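Local coordinates for shikimate dehydrogenase (Thermotoga maritima, PDB 3U62), which probably catalyses the reversible NADPH-linked reduction of 3-dehydroshikimate to shikimate, the fourth of seven steps toward chorismate, at residues 58-61 and 62-65; 121-124 and 125-129; 138-141 and 142-146. All blocks are in the same frame, centred on the assembly; numbering follows the deposited sequence.

Contact 1: 58-61 and 62-65. With SO4 (sulfate ion), chain C.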
loop_
_atom_site.group_PDB
_atom_site.type_symbol
_atom_site.label_atom_id
_atom_site.label_comp_id
_atom_site.label_asym_id
_atom_site.label_seq_id
_atom_site.Cartn_x
_atom_site.Cartn_y
_atom_site.Cartn_z
ATOM N N ALA A 58 -1.702 10.308 0.902
ATOM C CA ALA A 58 -1.198 10.380 -0.458
ATOM C C ALA A 58 -1.144 8.974 -1.029
ATOM O O ALA A 58 -0.689 8.042 -0.361
ATOM C CB ALA A 58 0.182 11.015 -0.479
ATOM N N THR A 59 -1.627 8.820 -2.255
ATOM C CA THR A 59 -1.494 7.559 -2.972
ATOM C C THR A 59 -0.749 7.816 -4.285
ATOM O O THR A 59 -0.199 8.905 -4.478
ATOM C CB THR A 59 -2.869 6.859 -3.174
ATOM O OG1 THR A 59 -2.675 5.556 -3.738
ATOM C CG2 THR A 59 -3.798 7.682 -4.068
ATOM N N ILE A 60 -0.714 6.823 -5.170
ATOM C CA ILE A 60 -0.050 6.972 -6.467
ATOM C C ILE A 60 -0.587 8.185 -7.235
ATOM O O ILE A 60 -1.790 8.462 -7.195
ATOM C CB ILE A 60 -0.164 5.692 -7.342
ATOM C CG1 ILE A 60 -1.633 5.295 -7.559
ATOM C CG2 ILE A 60 0.642 4.548 -6.722
ATOM C CD1 ILE A 60 -1.869 4.403 -8.771
ATOM N N PRO A 61 0.303 8.924 -7.924
ATOM C CA PRO A 61 1.750 8.737 -8.007
ATOM C C PRO A 61 2.521 9.757 -7.169
ATOM O O PRO A 61 3.555 10.269 -7.612
ATOM C CB PRO A 61 2.021 8.983 -9.492
ATOM C CG PRO A 61 0.979 10.019 -9.895
ATOM C CD PRO A 61 -0.144 9.967 -8.866
ATOM N N HIS A 62 2.032 10.039 -5.961
ATOM C CA HIS A 62 2.518 11.182 -5.189
ATOM C C HIS A 62 3.202 10.877 -3.857
ATOM O O HIS A 62 3.617 11.806 -3.160
ATOM C CB HIS A 62 1.372 12.164 -4.942
ATOM C CG HIS A 62 0.813 12.767 -6.190
ATOM N ND1 HIS A 62 -0.484 13.226 -6.286
ATOM C CD2 HIS A 62 1.382 12.998 -7.398
ATOM C CE1 HIS A 62 -0.689 13.711 -7.497
ATOM N NE2 HIS A 62 0.425 13.576 -8.196
ATOM N N LYS A 63 3.324 9.600 -3.500
ATOM C CA LYS A 63 3.895 9.228 -2.199
ATOM C C LYS A 63 5.350 9.671 -2.031
ATOM O O LYS A 63 5.717 10.220 -0.989
ATOM C CB LYS A 63 3.745 7.729 -1.925
ATOM C CG LYS A 63 2.298 7.274 -1.748
ATOM C CD LYS A 63 2.197 5.840 -1.233
ATOM C CE LYS A 63 2.742 4.816 -2.230
ATOM N NZ LYS A 63 2.020 4.832 -3.535
ATOM N N GLU A 64 6.169 9.437 -3.054
ATOM C CA GLU A 64 7.548 9.918 -3.059
ATOM C C GLU A 64 7.581 11.432 -3.278
ATOM O O GLU A 64 8.353 12.142 -2.631
ATOM C CB GLU A 64 8.373 9.199 -4.135
ATOM C CG GLU A 64 9.896 9.381 -4.018
ATOM C CD GLU A 64 10.394 10.712 -4.570
ATOM O OE1 GLU A 64 9.834 11.198 -5.581
ATOM O OE2 GLU A 64 11.354 11.268 -3.997
ATOM N N ARG A 65 6.734 11.909 -4.187
ATOM C CA ARG A 65 6.706 13.312 -4.602
ATOM C C ARG A 65 6.437 14.281 -3.446
ATOM O O ARG A 65 7.040 15.357 -3.384
ATOM C CB ARG A 65 5.647 13.501 -5.689
ATOM C CG ARG A 65 5.938 14.620 -6.680
ATOM C CD ARG A 65 4.763 14.827 -7.631
ATOM N NE ARG A 65 4.347 13.592 -8.295
ATOM C CZ ARG A 65 4.836 13.151 -9.451
ATOM N NH1 ARG A 65 5.774 13.838 -10.095
ATOM N NH2 ARG A 65 4.388 12.015 -9.967
HETATM S S SO4 C . 4.310 6.622 -5.634
HETATM O O1 SO4 C . 4.186 6.510 -7.084
HETATM O O2 SO4 C . 5.373 7.573 -5.308
HETATM O O3 SO4 C . 4.631 5.314 -5.074
HETATM O O4 SO4 C . 3.044 7.087 -5.074
HETATM O O HOH W 1 -0.512 3.957 -2.954
HETATM O O HOH W 2 5.921 10.088 -6.245
#
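The carbonyl oxygen Pro61 O is gripped by two donors, Arg65 NH2 at 3.0 Å and a water that donates to it at 2.7 Å. The arginine approaches from above the carbonyl plane and the bond is bent, with an N-H...O angle of 136°, while the end of its guanidinium also meets Pro61 CB in plane at the edge. The same water accepts from Arg65 N and donates to a bound sulfate, tying the proline carbonyl to the anion. Upstream, His62 N bonds to Thr59 O at 2.9 Å and closes a turn whose Ile60-Pro61 peptide is cis, as in a type VI turn. Pro61 CD then sits over one face of the His62 ring, 3.8 Å from its centroid, in a CH-pi contact, while the ring also meets Phe42. Replacing His62 by an alanine is likely to leave Pro61 CD without its aromatic partner and to open a gap beside Phe42. This turn follows strand 55-58 of the substrate-binding domain and carries Thr59, predicted to bind shikimate, and Lys63, the predicted proton acceptor. Lys63 runs past Ala58 O, which its CG approaches to 3.4 Å, and bends at its last two torsions (chi3 -65°, chi4 -60°), bringing NZ alongside the sulfate. O4 of the anion takes both Lys63 N and Lys63 NZ, the latter at 2.9 Å, while Glu64 N holds O2. A second water bridges Lys63 NZ to Thr59 OG1, and Gly118 N reaches the same sulfate from the nucleotide-binding domain.

Contact 2: 121-124 and 125-129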
loop_
_atom_site.group_PDB
_atom_site.type_symbol
_atom_site.label_atom_id
_atom_site.label_comp_id
_atom_site.label_asym_id
_atom_site.label_seq_id
_atom_site.Cartn_x
_atom_site.Cartn_y
_atom_site.Cartn_z
ATOM N N ARG A 121 8.232 -0.499 -1.876
ATOM C CA ARG A 121 9.235 -0.132 -0.881
ATOM C C ARG A 121 8.692 -0.247 0.547
ATOM O O ARG A 121 9.440 -0.587 1.471
ATOM C CB ARG A 121 9.810 1.261 -1.166
ATOM C CG ARG A 121 10.547 1.352 -2.507
ATOM C CD ARG A 121 11.358 2.632 -2.658
ATOM N NE ARG A 121 10.522 3.834 -2.689
ATOM C CZ ARG A 121 10.015 4.382 -3.792
ATOM N NH1 ARG A 121 10.247 3.844 -4.985
ATOM N NH2 ARG A 121 9.270 5.475 -3.700
ATOM N N ALA A 122 7.398 0.023 0.718
ATOM C CA ALA A 122 6.724 -0.190 2.000
ATOM C C ALA A 122 6.642 -1.678 2.342
ATOM O O ALA A 122 6.885 -2.069 3.487
ATOM C CB ALA A 122 5.338 0.434 1.983
ATOM N N VAL A 123 6.305 -2.495 1.347
ATOM C CA VAL A 123 6.234 -3.947 1.517
ATOM C C VAL A 123 7.610 -4.523 1.868
ATOM O O VAL A 123 7.724 -5.323 2.800
ATOM C CB VAL A 123 5.630 -4.643 0.264
ATOM C CG1 VAL A 123 5.873 -6.148 0.287
ATOM C CG2 VAL A 123 4.138 -4.350 0.165
ATOM N N ILE A 124 8.642 -4.101 1.138
ATOM C CA ILE A 124 10.014 -4.547 1.401
ATOM C C ILE A 124 10.450 -4.182 2.823
ATOM O O ILE A 124 11.001 -5.024 3.539
ATOM C CB ILE A 124 11.022 -3.991 0.359
ATOM C CG1 ILE A 124 10.686 -4.510 -1.043
ATOM C CG2 ILE A 124 12.458 -4.383 0.731
ATOM C CD1 ILE A 124 11.218 -3.634 -2.172
ATOM N N TYR A 125 10.189 -2.939 3.226
ATOM C CA TYR A 125 10.496 -2.479 4.580
ATOM C C TYR A 125 9.800 -3.353 5.621
ATOM O O TYR A 125 10.421 -3.768 6.602
ATOM C CB TYR A 125 10.097 -1.011 4.761
ATOM C CG TYR A 125 10.518 -0.407 6.086
ATOM C CD1 TYR A 125 11.760 0.211 6.229
ATOM C CD2 TYR A 125 9.669 -0.445 7.194
ATOM C CE1 TYR A 125 12.150 0.770 7.443
ATOM C CE2 TYR A 125 10.048 0.109 8.411
ATOM C CZ TYR A 125 11.288 0.714 8.530
ATOM O OH TYR A 125 11.667 1.264 9.732
ATOM N N ALA A 126 8.517 -3.631 5.393
ATOM C CA ALA A 126 7.731 -4.482 6.284
ATOM C C ALA A 126 8.321 -5.888 6.393
ATOM O O ALA A 126 8.460 -6.421 7.499
ATOM C CB ALA A 126 6.287 -4.542 5.815
ATOM N N LEU A 127 8.668 -6.476 5.248
ATOM C CA LEU A 127 9.258 -7.814 5.202
ATOM C C LEU A 127 10.580 -7.880 5.961
ATOM O O LEU A 127 10.821 -8.827 6.713
ATOM C CB LEU A 127 9.457 -8.274 3.754
ATOM C CG LEU A 127 8.212 -8.571 2.912
ATOM C CD1 LEU A 127 8.571 -8.625 1.434
ATOM C CD2 LEU A 127 7.518 -9.857 3.349
ATOM N N LEU A 128 11.425 -6.868 5.769
ATOM C CA LEU A 128 12.702 -6.789 6.471
ATOM C C LEU A 128 12.521 -6.634 7.980
ATOM O O LEU A 128 13.315 -7.174 8.760
ATOM C CB LEU A 128 13.566 -5.656 5.909
ATOM C CG LEU A 128 14.143 -5.863 4.504
ATOM C CD1 LEU A 128 14.696 -4.558 3.963
ATOM C CD2 LEU A 128 15.219 -6.948 4.482
ATOM N N GLN A 129 11.481 -5.902 8.384
ATOM C CA GLN A 129 11.136 -5.757 9.798
ATOM C C GLN A 129 10.635 -7.069 10.396
ATOM O O GLN A 129 10.731 -7.287 11.605
ATOM C CB GLN A 129 10.100 -4.646 10.000
ATOM C CG GLN A 129 10.648 -3.240 9.775
ATOM C CD GLN A 129 11.840 -2.930 10.664
ATOM O OE1 GLN A 129 11.684 -2.578 11.833
ATOM N NE2 GLN A 129 13.046 -3.064 10.109
#
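Val123 and Leu127 lie side by side on one flank of their helix, Val123 CG1 meeting Leu127 CD1 at 3.8 Å. With CG1 anti to the backbone N (chi1 166°), the valine extends this methyl toward the next turn, where the leucine branch arrives alongside. Leu127 CG also rests 3.3 Å from Val123 O, so the branch is packed against backbone as well as side chain. One residue further round, the pattern repeats: Ile124 CG2 touches Leu128 CD1 at 3.9 Å, and both side chains point the same way. Beneath these pairs, regular i to i+4 bonds set the spacing, Leu127 N to Val123 O and Leu128 N to Ile124 O both measuring 2.9 Å. The segments belong to helix 118-129, the first crossover helix of the Rossmann-type domain, which joins strand 111-114 to strand 135-139 and whose first turn completes a Rossmann-type GxGxxA motif, predicted to bind NADP(+). Outside it, Leu127 and Leu128 both pack on Ile135, and Ile124 packs on Val137, so these three side chains seat the helix on the neighbouring strand. Val123 and Ala126 instead meet Val98 of helix 94-101. Tyr125 has its CB 3.4 Å from Arg121 O, and its ring forms a T-shaped (edge-to-face) stack with Trp95. Arg121 likewise leads off the helix: its NE donates to Ile79 O and its NH2 to Lys80 O, anchoring this turn to the chain at the end of helix 74-79.

Contact 3: 138-141 and 142-146. With SO4 (sulfate ion), chain E; SO4 (sulfate ion), chain D.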
loop_
_atom_site.group_PDB
_atom_site.type_symbol
_atom_site.label_atom_id
_atom_site.label_comp_id
_atom_site.label_asym_id
_atom_site.label_seq_id
_atom_site.Cartn_x
_atom_site.Cartn_y
_atom_site.Cartn_z
ATOM N N VAL A 138 10.668 -7.868 -8.741
ATOM C CA VAL A 138 10.439 -7.970 -10.176
ATOM C C VAL A 138 9.661 -6.731 -10.599
ATOM O O VAL A 138 8.513 -6.547 -10.189
ATOM C CB VAL A 138 9.652 -9.253 -10.540
ATOM C CG1 VAL A 138 9.426 -9.344 -12.039
ATOM C CG2 VAL A 138 10.386 -10.488 -10.045
ATOM N N ASN A 139 10.285 -5.872 -11.399
ATOM C CA ASN A 139 9.645 -4.615 -11.781
ATOM C C ASN A 139 9.786 -4.246 -13.260
ATOM O O ASN A 139 10.458 -4.940 -14.028
ATOM C CB ASN A 139 10.101 -3.469 -10.867
ATOM C CG ASN A 139 11.423 -2.862 -11.295
ATOM O OD1 ASN A 139 12.422 -3.561 -11.469
ATOM N ND2 ASN A 139 11.435 -1.544 -11.462
ATOM N N ARG A 140 9.147 -3.141 -13.638
ATOM C CA ARG A 140 9.007 -2.760 -15.039
ATOM C C ARG A 140 9.938 -1.629 -15.468
ATOM O O ARG A 140 10.498 -1.677 -16.569
ATOM C CB ARG A 140 7.554 -2.377 -15.339
ATOM C CG ARG A 140 6.563 -3.529 -15.196
ATOM C CD ARG A 140 5.129 -3.029 -15.055
ATOM N NE ARG A 140 4.936 -2.250 -13.829
ATOM C CZ ARG A 140 3.799 -1.647 -13.484
ATOM N NH1 ARG A 140 2.731 -1.721 -14.267
ATOM N NH2 ARG A 140 3.733 -0.964 -12.349
ATOM N N THR A 141 10.118 -0.627 -14.609
ATOM C CA THR A 141 10.834 0.591 -14.999
ATOM C C THR A 141 12.243 0.680 -14.418
ATOM O O THR A 141 12.475 0.319 -13.257
ATOM C CB THR A 141 10.049 1.874 -14.619
ATOM O OG1 THR A 141 9.999 2.008 -13.193
ATOM C CG2 THR A 141 8.627 1.830 -15.161
ATOM N N ILE A 142 13.171 1.167 -15.236
ATOM C CA ILE A 142 14.571 1.317 -14.843
ATOM C C ILE A 142 14.725 2.335 -13.718
ATOM O O ILE A 142 15.471 2.105 -12.764
ATOM C CB ILE A 142 15.457 1.713 -16.049
ATOM C CG1 ILE A 142 15.409 0.610 -17.118
ATOM C CG2 ILE A 142 16.905 1.953 -15.610
ATOM C CD1 ILE A 142 15.960 1.018 -18.476
ATOM N N GLU A 143 14.009 3.450 -13.837
ATOM C CA GLU A 143 14.046 4.518 -12.845
ATOM C C GLU A 143 13.731 4.005 -11.433
ATOM O O GLU A 143 14.474 4.285 -10.491
ATOM C CB GLU A 143 13.095 5.643 -13.273
ATOM C CG GLU A 143 12.940 6.784 -12.287
ATOM C CD GLU A 143 11.791 6.562 -11.327
ATOM O OE1 GLU A 143 12.051 6.374 -10.121
ATOM O OE2 GLU A 143 10.625 6.570 -11.782
ATOM N N ARG A 144 12.645 3.245 -11.300
ATOM C CA ARG A 144 12.211 2.741 -9.993
ATOM C C ARG A 144 13.151 1.689 -9.415
ATOM O O ARG A 144 13.310 1.602 -8.189
ATOM C CB ARG A 144 10.783 2.203 -10.061
ATOM C CG ARG A 144 9.738 3.299 -10.126
ATOM C CD ARG A 144 8.338 2.743 -10.242
ATOM N NE ARG A 144 7.354 3.821 -10.186
ATOM C CZ ARG A 144 6.044 3.666 -10.355
ATOM N NH1 ARG A 144 5.533 2.465 -10.597
ATOM N NH2 ARG A 144 5.241 4.718 -10.283
ATOM N N ALA A 145 13.763 0.891 -10.289
ATOM C CA ALA A 145 14.772 -0.078 -9.870
ATOM C C ALA A 145 15.995 0.632 -9.288
ATOM O O ALA A 145 16.618 0.133 -8.345
ATOM C CB ALA A 145 15.174 -0.971 -11.036
ATOM N N LYS A 146 16.327 1.792 -9.851
ATOM C CA LYS A 146 17.479 2.572 -9.396
ATOM C C LYS A 146 17.208 3.346 -8.100
ATOM O O LYS A 146 18.142 3.799 -7.434
ATOM C CB LYS A 146 17.992 3.492 -10.509
ATOM C CG LYS A 146 18.720 2.734 -11.614
ATOM C CD LYS A 146 19.208 3.644 -12.725
ATOM C CE LYS A 146 20.009 2.848 -13.752
ATOM N NZ LYS A 146 20.436 3.693 -14.910
HETATM S S SO4 E . 7.410 -0.664 -11.582
HETATM O O1 SO4 E . 6.574 0.188 -12.424
HETATM O O2 SO4 E . 8.820 -0.377 -11.848
HETATM O O3 SO4 E . 7.139 -2.065 -11.888
HETATM O O4 SO4 E . 7.111 -0.408 -10.176
HETATM S S SO4 D . 1.534 1.531 -10.186
HETATM O O1 SO4 D . 1.045 2.622 -11.026
HETATM O O2 SO4 D . 2.900 1.817 -9.748
HETATM O O3 SO4 D . 1.521 0.285 -10.947
HETATM O O4 SO4 D . 0.675 1.396 -9.013
#
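Thr141 turns OG1 between its own backbone N and carbonyl carbon (chi1 68°), placing the hydroxyl against the flank of Arg144, whose CB lies 3.2 Å away. Arg144, extended from CG to NE, runs on from there and delivers NH1 to two sulfates. Arg140 comes from the other segment with a kink at chi3 (-64°) and turns its guanidinium edge to the same pair. The threonine is the N-cap of helix 142-146: its OG1 accepts a weak bond from Arg144 N, and its carbonyl O receives Ala145 N at 3.3 Å. That hydroxyl also donates to O2 of the sulfate of chain E at 3.0 Å. The same sulfate oxygen takes Thr141 N and, at 2.9 Å, Asn139 ND2, so three sound bonds and a weak one from Arg140 N converge on it. Asn139 ND2 spans a further weak bond to Thr141 O, which would limit the rotation of its amide. Another oxygen of this sulfate, O3, is met almost head-on by Arg140 NE, at 2.9 Å and 176°. The sulfate of chain D is shared, Arg140 NH2 reaching O3 and Arg144 NH1 reaching O2 at 2.8 Å. The two guanidinium groups come close, but the two sulfates, each bonded to both arginines, would offset their charge. Ala116 N and Ser175 OG also serve this anion cluster. A basic, Asn-Arg-Thr turn after the second strand of a Rossmann domain is characteristic of NADP-dependent shikimate dehydrogenases, and the sulfate of chain E is consistent with the place of the cofactor's 2'-phosphate.

Overall arrangement
Along the chain the three contacts come in series: contact 1 in the substrate-binding domain, then contacts 2 and 3 in the Rossmann-type domain. Their centres stand nearly equidistant, 16 to 17 Å apart. Contacts 2 and 3 are linked through successive elements, helix 118-129 leading into strand 135-139 of the parallel sheet, yet their nearest atoms remain about 5 Å apart. Contact 1 touches contact 2 across the domain boundary, Glu64 CB packing on Arg121 NH2 at 3.9 Å, and approaches contact 3 to about 5 Å. This brings the predicted proton acceptor of contact 1 near the predicted NADP(+) site of contact 3, consistent with an active site between the two domains.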